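Local coordinates for protein putative NADP oxidoreductase BF3122 (Bacteroides fragilis, PDB 3D1L) that is a putative NADP-dependent oxidoreductase that probably binds the dinucleotide through an N-terminal Rossmann-type domain, its substrate and reaction being unknown, at residues E57-D61 / L62-N66; R253-E256 / L257-S261. All blocks are in the same frame, centred on the assembly; numbering follows the deposited sequence.

Contact 1: residues E57-D61 / L62-N66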
loop_
_atom_site.group_PDB
_atom_site.type_symbol
_atom_site.label_atom_id
_atom_site.label_comp_id
_atom_site.label_asym_id
_atom_site.label_seq_id
_atom_site.Cartn_x
_atom_site.Cartn_y
_atom_site.Cartn_z
ATOM N N GLU B 57 11.081 32.959 8.761
ATOM C CA GLU B 57 12.538 33.133 8.612
ATOM C C GLU B 57 13.180 31.765 8.711
ATOM O O GLU B 57 12.541 30.825 9.155
ATOM C CB GLU B 57 13.114 34.003 9.741
ATOM C CG GLU B 57 12.585 35.425 9.807
ATOM C CD GLU B 57 13.409 36.312 10.742
ATOM O OE1 GLU B 57 14.017 35.791 11.718
ATOM O OE2 GLU B 57 13.462 37.538 10.495
ATOM N N TYR B 58 14.434 31.622 8.280
ATOM C CA TYR B 58 15.133 30.369 8.541
ATOM C C TYR B 58 16.586 30.576 8.880
ATOM O O TYR B 58 17.186 31.599 8.548
ATOM C CB TYR B 58 14.990 29.360 7.383
ATOM C CG TYR B 58 15.853 29.648 6.177
ATOM C CD1 TYR B 58 17.167 29.166 6.096
ATOM C CD2 TYR B 58 15.356 30.379 5.117
ATOM C CE1 TYR B 58 17.948 29.409 5.001
ATOM C CE2 TYR B 58 16.143 30.650 3.997
ATOM C CZ TYR B 58 17.432 30.163 3.945
ATOM O OH TYR B 58 18.199 30.416 2.834
ATOM N N THR B 59 17.163 29.581 9.538
ATOM C CA THR B 59 18.604 29.592 9.755
ATOM C C THR B 59 19.127 28.151 9.658
ATOM O O THR B 59 18.352 27.195 9.814
ATOM C CB THR B 59 18.973 30.248 11.120
ATOM O OG1 THR B 59 20.396 30.379 11.215
ATOM C CG2 THR B 59 18.482 29.368 12.280
ATOM N N THR B 60 20.424 28.008 9.387
ATOM C CA THR B 60 21.094 26.705 9.509
ATOM C C THR B 60 22.122 26.757 10.636
ATOM O O THR B 60 22.971 25.875 10.757
ATOM C CB THR B 60 21.838 26.295 8.218
ATOM O OG1 THR B 60 22.811 27.293 7.914
ATOM C CG2 THR B 60 20.895 26.163 7.053
ATOM N N ASP B 61 22.038 27.811 11.447
ATOM C CA ASP B 61 22.974 28.031 12.535
ATOM C C ASP B 61 22.168 28.220 13.786
ATOM O O ASP B 61 21.396 29.182 13.876
ATOM C CB ASP B 61 23.813 29.285 12.251
ATOM C CG ASP B 61 24.856 29.582 13.333
ATOM O OD1 ASP B 61 24.855 28.950 14.404
ATOM O OD2 ASP B 61 25.692 30.476 13.108
ATOM N N LEU B 62 22.348 27.317 14.750
ATOM C CA LEU B 62 21.615 27.387 16.027
ATOM C C LEU B 62 21.865 28.685 16.793
ATOM O O LEU B 62 21.023 29.129 17.570
ATOM C CB LEU B 62 21.961 26.197 16.919
ATOM C CG LEU B 62 21.475 24.855 16.366
ATOM C CD1 LEU B 62 22.115 23.675 17.072
ATOM C CD2 LEU B 62 19.946 24.788 16.431
ATOM N N ALA B 63 23.018 29.301 16.570
ATOM C CA ALA B 63 23.341 30.553 17.233
ATOM C C ALA B 63 22.441 31.687 16.735
ATOM O O ALA B 63 22.276 32.696 17.409
ATOM C CB ALA B 63 24.817 30.883 17.032
ATOM N N GLU B 64 21.873 31.509 15.543
ATOM C CA GLU B 64 20.961 32.493 14.951
ATOM C C GLU B 64 19.487 32.223 15.289
ATOM O O GLU B 64 18.604 32.967 14.855
ATOM C CB GLU B 64 21.123 32.526 13.429
ATOM C CG GLU B 64 22.207 33.445 12.893
ATOM C CD GLU B 64 22.341 33.367 11.368
ATOM O OE1 GLU B 64 21.493 32.720 10.713
ATOM O OE2 GLU B 64 23.308 33.965 10.823
ATOM N N VAL B 65 19.230 31.170 16.061
ATOM C CA VAL B 65 17.850 30.746 16.382
ATOM C C VAL B 65 17.133 31.776 17.257
ATOM O O VAL B 65 17.685 32.215 18.270
ATOM C CB VAL B 65 17.804 29.358 17.057
ATOM C CG1 VAL B 65 16.475 29.128 17.814
ATOM C CG2 VAL B 65 17.977 28.249 16.005
ATOM N N ASN B 66 15.920 32.150 16.843
ATOM C CA ASN B 66 15.101 33.142 17.529
ATOM C C ASN B 66 14.834 32.693 18.960
ATOM O O ASN B 66 14.236 31.644 19.178
ATOM C CB ASN B 66 13.808 33.373 16.749
ATOM C CG ASN B 66 12.883 34.373 17.412
ATOM O OD1 ASN B 66 12.612 34.294 18.613
ATOM N ND2 ASN B 66 12.374 35.319 16.621
HETATM O O HOH W 1 25.608 32.275 11.083
#
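Thr59 and Glu64 meet across the turn that leaves strand 57-59, their side chains running at a slant to one another. In the conformer of Glu64 described here, one of two, the hydroxyl Thr59 OG1 donates to Glu64 OE1 over 2.6 Å, reaching the carboxylate on its anti side and 31° out of its plane. The same hydroxyl oxygen accepts from Asp61 N, 3.1 Å from Thr59 OG1, which makes an ST turn; with that conformer, one donated and one accepted bond fix the rotation of the hydroxyl. With OG1 anti to the backbone N (chi1 -173°), the Thr59 side chain crosses that of Val65 at about a right angle, CG2 of Thr59 lying 3.9 Å from CG2 of Val65. Asp61 takes two backbone N-H groups of the 3-10 segment 62-64. Ala63 N donates to Asp61 OD1 at 2.9 Å, coming from above the carboxylate plane, and Glu64 N donates to Asp61 O at 2.9 Å. In the same Glu64 conformer, Asp61 OD2 and Glu64 OE2 are 4.8 Å apart, and a single water donates to both, which probably eases the repulsion between like charges. On strand 35-40, Gln38 is touched by Thr59 and Val65, and Tyr40 by Leu62. Thus an ST turn and then an Asx turn, closed by Asp61 OD1, follow the outermost strand on this edge of a Rossmann-type sheet.

Contact 2: residues R253-E256 / L257-S261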
loop_
_atom_site.group_PDB
_atom_site.type_symbol
_atom_site.label_atom_id
_atom_site.label_comp_id
_atom_site.label_asym_id
_atom_site.label_seq_id
_atom_site.Cartn_x
_atom_site.Cartn_y
_atom_site.Cartn_z
ATOM N N ARG B 253 14.410 -15.264 1.587
ATOM C CA ARG B 253 14.316 -15.605 3.012
ATOM C C ARG B 253 13.154 -14.876 3.728
ATOM O O ARG B 253 12.490 -15.470 4.588
ATOM C CB ARG B 253 15.669 -15.392 3.732
ATOM C CG ARG B 253 15.762 -15.982 5.167
ATOM C CD ARG B 253 17.024 -15.512 5.914
ATOM N NE ARG B 253 16.925 -15.679 7.377
ATOM C CZ ARG B 253 17.946 -15.604 8.237
ATOM N NH1 ARG B 253 19.177 -15.373 7.791
ATOM N NH2 ARG B 253 17.742 -15.763 9.545
ATOM N N LEU B 254 12.911 -13.609 3.375
ATOM C CA LEU B 254 11.788 -12.848 3.941
ATOM C C LEU B 254 10.455 -13.531 3.630
ATOM O O LEU B 254 9.605 -13.717 4.522
ATOM C CB LEU B 254 11.752 -11.402 3.417
ATOM C CG LEU B 254 12.688 -10.408 4.090
ATOM C CD1 LEU B 254 12.580 -9.056 3.417
ATOM C CD2 LEU B 254 12.414 -10.322 5.626
ATOM N N TYR B 255 10.277 -13.897 2.358
ATOM C CA TYR B 255 9.064 -14.587 1.928
ATOM C C TYR B 255 8.846 -15.845 2.790
ATOM O O TYR B 255 7.736 -16.106 3.261
ATOM C CB TYR B 255 9.136 -14.948 0.432
ATOM C CG TYR B 255 7.882 -15.624 -0.091
ATOM C CD1 TYR B 255 6.938 -14.905 -0.831
ATOM C CD2 TYR B 255 7.632 -16.983 0.162
ATOM C CE1 TYR B 255 5.773 -15.516 -1.310
ATOM C CE2 TYR B 255 6.467 -17.604 -0.314
ATOM C CZ TYR B 255 5.544 -16.861 -1.040
ATOM O OH TYR B 255 4.399 -17.455 -1.506
ATOM N N GLU B 256 9.914 -16.609 2.999
ATOM C CA GLU B 256 9.826 -17.880 3.705
ATOM C C GLU B 256 9.437 -17.705 5.172
ATOM O O GLU B 256 8.549 -18.396 5.667
ATOM C CB GLU B 256 11.140 -18.647 3.563
ATOM C CG GLU B 256 11.351 -19.713 4.612
ATOM C CD GLU B 256 12.415 -20.695 4.224
ATOM O OE1 GLU B 256 13.243 -20.376 3.340
ATOM O OE2 GLU B 256 12.411 -21.798 4.800
ATOM N N LEU B 257 10.093 -16.765 5.847
ATOM C CA LEU B 257 9.836 -16.484 7.261
ATOM C C LEU B 257 8.483 -15.789 7.501
ATOM O O LEU B 257 7.791 -16.082 8.466
ATOM C CB LEU B 257 10.988 -15.664 7.842
ATOM C CG LEU B 257 12.372 -16.324 7.907
ATOM C CD1 LEU B 257 13.378 -15.272 8.317
ATOM C CD2 LEU B 257 12.428 -17.522 8.861
ATOM N N LEU B 258 8.098 -14.890 6.606
ATOM C CA LEU B 258 6.756 -14.293 6.660
ATOM C C LEU B 258 5.666 -15.360 6.473
ATOM O O LEU B 258 4.653 -15.360 7.179
ATOM C CB LEU B 258 6.612 -13.147 5.634
ATOM C CG LEU B 258 7.404 -11.868 5.967
ATOM C CD1 LEU B 258 7.666 -10.957 4.736
ATOM C CD2 LEU B 258 6.747 -11.046 7.086
ATOM N N SER B 259 5.886 -16.278 5.538
ATOM C CA SER B 259 4.949 -17.377 5.302
ATOM C C SER B 259 4.919 -18.264 6.546
ATOM O O SER B 259 3.850 -18.571 7.068
ATOM C CB SER B 259 5.354 -18.185 4.064
ATOM O OG SER B 259 5.181 -17.417 2.885
ATOM N N ARG B 260 6.103 -18.647 7.027
ATOM C CA ARG B 260 6.247 -19.440 8.241
ATOM C C ARG B 260 5.456 -18.770 9.354
ATOM O O ARG B 260 4.754 -19.438 10.110
ATOM C CB ARG B 260 7.725 -19.523 8.627
ATOM C CG ARG B 260 8.077 -20.590 9.650
ATOM C CD ARG B 260 9.593 -20.657 9.931
ATOM N NE ARG B 260 10.373 -21.041 8.747
ATOM C CZ ARG B 260 11.685 -21.293 8.756
ATOM N NH1 ARG B 260 12.383 -21.203 9.893
ATOM N NH2 ARG B 260 12.304 -21.636 7.626
ATOM N N SER B 261 5.552 -17.435 9.406
ATOM C CA SER B 261 5.006 -16.631 10.479
ATOM C C SER B 261 3.486 -16.608 10.432
ATOM O O SER B 261 2.832 -16.732 11.473
ATOM C CB SER B 261 5.561 -15.201 10.405
ATOM O OG SER B 261 5.182 -14.461 11.546
HETATM O O HOH W 2 2.786 -17.299 1.172
#
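Successive turns of the C-terminal helix 249-264 meet here, through side chains spaced four residues apart. Glu256 and Arg260 lie side by side and point the same way, forming an i to i+4 salt bridge in which Glu256 OE2 stands 2.8 Å from Arg260 NH2. The oxygen sits at the guanidinium edge, only 8° out of that plane, yet NH2 meets the carboxylate from above, and the two planes are turned 70° apart. A bend at chi3 (-63°) folds the Arg260 chain back, and its guanidinium has Leu257 CD2 over the centre of one face, 3.8 Å above the plane. Leu257 CD1 comes to 3.7 Å from Arg253 NE, at the edge of the other guanidinium. Arg253 and Leu257 face the second subunit, where Leu257 packs on its own counterpart and Arg253 on that same leucine. Tyr255 O, for its part, accepts from both Ser259 N and Ser259 OG, each 2.9 Å from it and on opposite faces of the carbonyl plane. A water donates to Ser259 OG and also bonds Tyr255 OH, which is hydrogen-bonded to ND1 of His241 in helix 235-244; the Tyr255 ring meets Phe184 of the second subunit edge-to-face.

From the N terminus, the chain builds strands 12-16 and 35-40 before contact 1 closes a short turn directly after strand 57-59, ahead of strand 71-74 on the far side of strand 12-16 in the sheet. The remaining strands and the long helix 168-198 then lead into the helical C-terminal region, where contact 2 joins consecutive turns within helix 249-264. Both are local, so the two follow in series and neither encloses nor crosses the other. The centres of contact 1 and contact 2 are about 48 Å apart, on opposite sides of the chain's centre. Contact 1 shapes the exit from the edge strand of the Rossmann-type sheet and packs it against strand 35-40; contact 2 belongs to the helical, subunit-facing part.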